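Local coordinates for protein beta-lactamase II (Erythrobacter litoralis, PDB 6V3U) that probably hydrolyses the amide bond of beta-lactam antibiotics as a zinc-dependent class B metallo-beta-lactamase, giving substituted beta-amino acids, at residues Trp66-Thr71 / Gly101-His106. Numbering follows the deposited sequence.
Sequences WTDEQT and GMAALH
D68 and G101 bring the N-terminal turn of helix 68-82 against helix 101-107, near whose N-terminal end G101 lies, their CA atoms 3.8 Å apart, close enough for backbone to lie against backbone. The side chain of D68 reaches across from this point: with CG anti to the backbone N (chi1 179°), it extends alongside A103 and A104. There D68 OD1 lies 2.9 Å from A104 N, but the angle is too poor for a hydrogen bond; the same oxygen also touches both alanine methyls, A103 CB at 3.3 Å and A104 CB at 3.4 Å. A carboxylate near the N-terminal end of a helix may be favoured by the helix dipole, and here this might offset the like charge of E72, whose OE2 is close to D68 OD2. One turn on, T71 sends its methyl to helix 101-107 and its hydroxyl back to the loop leading into its own helix. T71 CG2 packs 3.7 Å from G101 O and 4.0 Å from A104 CB, with L105 CD2 at the margin. T71 OG1 turns back instead and donates to T67 O, approaching from above the carbonyl plane at 3.0 Å; that carbonyl also accepts from T71 N, while A65 N is a further hydrogen-bonding partner of the hydroxyl. T67 is the N-cap of helix 68-82, its OG1 taking the amide hydrogen of Q70. E69 and E72, on this helix, belong to a calcium site that is empty in this chain. The contact thus joins the N-terminal end of helix 68-82 to helix 101-107 in the metallo-beta-lactamase fold: W66, in the loop leading into the first, stacks on the zinc ligand H95 and packs against strand 31-40, whereas M102 and L105 of the second rest on T112 of strand 111-114.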
ATOM      1  N   TRP A  66      -9.350 -16.146  -8.723  1.00 65.62           N
ATOM      2  CA  TRP A  66      -8.450 -16.537  -7.644  1.00 67.78           C
ATOM      3  C   TRP A  66      -7.807 -17.891  -7.918  1.00 76.67           C
ATOM      4  O   TRP A  66      -6.597 -18.064  -7.736  1.00 77.16           O
ATOM      5  CB  TRP A  66      -9.204 -16.570  -6.313  1.00 71.79           C
ATOM      6  CG  TRP A  66      -9.453 -15.232  -5.667  1.00 76.71           C
ATOM      7  CD1 TRP A  66     -10.658 -14.614  -5.513  1.00 77.77           C
ATOM      8  CD2 TRP A  66      -8.473 -14.365  -5.054  1.00 77.97           C
ATOM      9  NE1 TRP A  66     -10.494 -13.417  -4.847  1.00 77.30           N
ATOM     10  CE2 TRP A  66      -9.164 -13.239  -4.560  1.00 76.34           C
ATOM     11  CE3 TRP A  66      -7.085 -14.434  -4.883  1.00 82.27           C
ATOM     12  CZ2 TRP A  66      -8.515 -12.183  -3.908  1.00 79.73           C
ATOM     13  CZ3 TRP A  66      -6.432 -13.375  -4.220  1.00 81.07           C
ATOM     14  CH2 TRP A  66      -7.152 -12.269  -3.748  1.00 78.60           C
ATOM     15  N   THR A  67      -8.606 -18.870  -8.358  1.00 79.89           N
ATOM     16  CA  THR A  67      -8.151 -20.246  -8.439  1.00 80.44           C
ATOM     17  C   THR A  67      -8.242 -20.782  -9.861  1.00 80.98           C
ATOM     18  O   THR A  67      -9.038 -20.318 -10.689  1.00 72.76           O
ATOM     19  CB  THR A  67      -8.964 -21.167  -7.517  1.00 84.57           C
ATOM     20  OG1 THR A  67     -10.320 -21.214  -7.977  1.00 78.28           O
ATOM     21  CG2 THR A  67      -8.923 -20.664  -6.074  1.00 82.03           C
ATOM     22  N   ASP A  68      -7.404 -21.788 -10.117  1.00 88.97           N
ATOM     23  CA  ASP A  68      -7.488 -22.557 -11.352  1.00 92.99           C
ATOM     24  C   ASP A  68      -8.927 -22.986 -11.637  1.00 88.19           C
ATOM     25  O   ASP A  68      -9.453 -22.753 -12.731  1.00 76.64           O
ATOM     26  CB  ASP A  68      -6.564 -23.776 -11.252  1.00104.94           C
ATOM     27  CG  ASP A  68      -6.604 -24.662 -12.497  1.00113.90           C
ATOM     28  OD1 ASP A  68      -5.763 -24.465 -13.401  1.00115.64           O
ATOM     29  OD2 ASP A  68      -7.474 -25.558 -12.568  1.00118.42           O
ATOM     30  N   GLU A  69      -9.592 -23.590 -10.646  1.00 97.01           N
ATOM     31  CA  GLU A  69     -10.922 -24.150 -10.885  1.00102.82           C
ATOM     32  C   GLU A  69     -11.957 -23.062 -11.145  1.00 96.06           C
ATOM     33  O   GLU A  69     -12.894 -23.273 -11.927  1.00 92.18           O
ATOM     34  CB  GLU A  69     -11.351 -25.021  -9.705  1.00114.55           C
ATOM     35  CG  GLU A  69     -11.302 -24.310  -8.355  1.00122.42           C
ATOM     36  CD  GLU A  69     -11.828 -25.176  -7.225  1.00133.49           C
ATOM     37  OE1 GLU A  69     -12.204 -26.342  -7.486  1.00138.24           O
ATOM     38  OE2 GLU A  69     -11.864 -24.684  -6.076  1.00135.51           O
ATOM     39  N   GLN A  70     -11.810 -21.902 -10.499  1.00 86.84           N
ATOM     40  CA  GLN A  70     -12.667 -20.764 -10.818  1.00 81.01           C
ATOM     41  C   GLN A  70     -12.402 -20.253 -12.223  1.00 74.86           C
ATOM     42  O   GLN A  70     -13.335 -19.819 -12.911  1.00 69.71           O
ATOM     43  CB  GLN A  70     -12.460 -19.639  -9.797  1.00 80.52           C
ATOM     44  CG  GLN A  70     -13.103 -19.935  -8.449  1.00 85.19           C
ATOM     45  CD  GLN A  70     -12.816 -18.874  -7.399  1.00 82.00           C
ATOM     46  OE1 GLN A  70     -11.920 -18.037  -7.566  1.00 78.40           O
ATOM     47  NE2 GLN A  70     -13.584 -18.899  -6.311  1.00 78.43           N
ATOM     48  N   THR A  71     -11.138 -20.291 -12.661  1.00 74.66           N
ATOM     49  CA  THR A  71     -10.791 -19.814 -13.998  1.00 71.31           C
ATOM     50  C   THR A  71     -11.291 -20.784 -15.075  1.00 75.21           C
ATOM     51  O   THR A  71     -11.813 -20.359 -16.118  1.00 67.13           O
ATOM     52  CB  THR A  71      -9.273 -19.594 -14.081  1.00 69.95           C
ATOM     53  OG1 THR A  71      -8.878 -18.560 -13.150  1.00 70.72           O
ATOM     54  CG2 THR A  71      -8.854 -19.171 -15.479  1.00 67.08           C
ATOM     55  N   GLY A 101      -4.392 -20.074 -11.456  1.00103.32           N
ATOM     56  CA  GLY A 101      -5.262 -19.690 -12.556  1.00101.50           C
ATOM     57  C   GLY A 101      -4.573 -19.690 -13.910  1.00101.83           C
ATOM     58  O   GLY A 101      -5.237 -19.767 -14.946  1.00 99.77           O
HETATM   59  N   MSE A 102      -3.245 -19.602 -13.925  1.00106.94           N
HETATM   60  CA  MSE A 102      -2.484 -19.667 -15.171  1.00105.50           C
HETATM   61  C   MSE A 102      -2.522 -21.068 -15.765  1.00108.24           C
HETATM   62  O   MSE A 102      -2.507 -21.234 -16.985  1.00108.60           O
HETATM   63  CB  MSE A 102      -1.030 -19.251 -14.942  1.00108.70           C
HETATM   64  CG  MSE A 102      -0.841 -17.781 -14.634  1.00107.60           C
HETATM   65 SE   MSE A 102      -1.219 -16.642 -16.169  0.46105.28          SE
HETATM   66  CE  MSE A 102       0.207 -17.227 -17.356  1.00109.51           C
ATOM     67  N   ALA A 103      -2.560 -22.073 -14.885  1.00106.42           N
ATOM     68  CA  ALA A 103      -2.562 -23.457 -15.344  1.00109.91           C
ATOM     69  C   ALA A 103      -3.775 -23.748 -16.217  1.00110.21           C
ATOM     70  O   ALA A 103      -3.661 -24.437 -17.237  1.00114.91           O
ATOM     71  CB  ALA A 103      -2.518 -24.410 -14.148  1.00114.70           C
ATOM     72  N   ALA A 104      -4.946 -23.225 -15.841  1.00107.07           N
ATOM     73  CA  ALA A 104      -6.142 -23.449 -16.650  1.00104.78           C
ATOM     74  C   ALA A 104      -6.005 -22.805 -18.025  1.00 98.43           C
ATOM     75  O   ALA A 104      -6.453 -23.369 -19.031  1.00 97.76           O
ATOM     76  CB  ALA A 104      -7.379 -22.914 -15.925  1.00101.82           C
ATOM     77  N   LEU A 105      -5.383 -21.627 -18.088  1.00 91.94           N
ATOM     78  CA  LEU A 105      -5.199 -20.952 -19.370  1.00 88.92           C
ATOM     79  C   LEU A 105      -4.272 -21.743 -20.282  1.00 93.02           C
ATOM     80  O   LEU A 105      -4.559 -21.927 -21.470  1.00 91.62           O
ATOM     81  CB  LEU A 105      -4.643 -19.548 -19.151  1.00 79.95           C
ATOM     82  CG  LEU A 105      -5.580 -18.521 -18.530  1.00 73.79           C
ATOM     83  CD1 LEU A 105      -4.893 -17.147 -18.492  1.00 67.29           C
ATOM     84  CD2 LEU A 105      -6.892 -18.480 -19.311  1.00 68.40           C
ATOM     85  N   HIS A 106      -3.141 -22.203 -19.745  1.00 98.72           N
ATOM     86  CA  HIS A 106      -2.197 -22.954 -20.558  1.00108.83           C
ATOM     87  C   HIS A 106      -2.749 -24.313 -20.966  1.00109.65           C
ATOM     88  O   HIS A 106      -2.299 -24.866 -21.973  1.00114.47           O
ATOM     89  CB  HIS A 106      -0.866 -23.100 -19.814  1.00121.49           C
ATOM     90  CG  HIS A 106      -0.162 -21.798 -19.594  1.00126.96           C
ATOM     91  ND1 HIS A 106       0.192 -20.961 -20.631  1.00127.49           N
ATOM     92  CD2 HIS A 106       0.235 -21.175 -18.458  1.00127.10           C
ATOM     93  CE1 HIS A 106       0.779 -19.880 -20.146  1.00122.90           C
ATOM     94  NE2 HIS A 106       0.821 -19.987 -18.830  1.00123.14           N
TER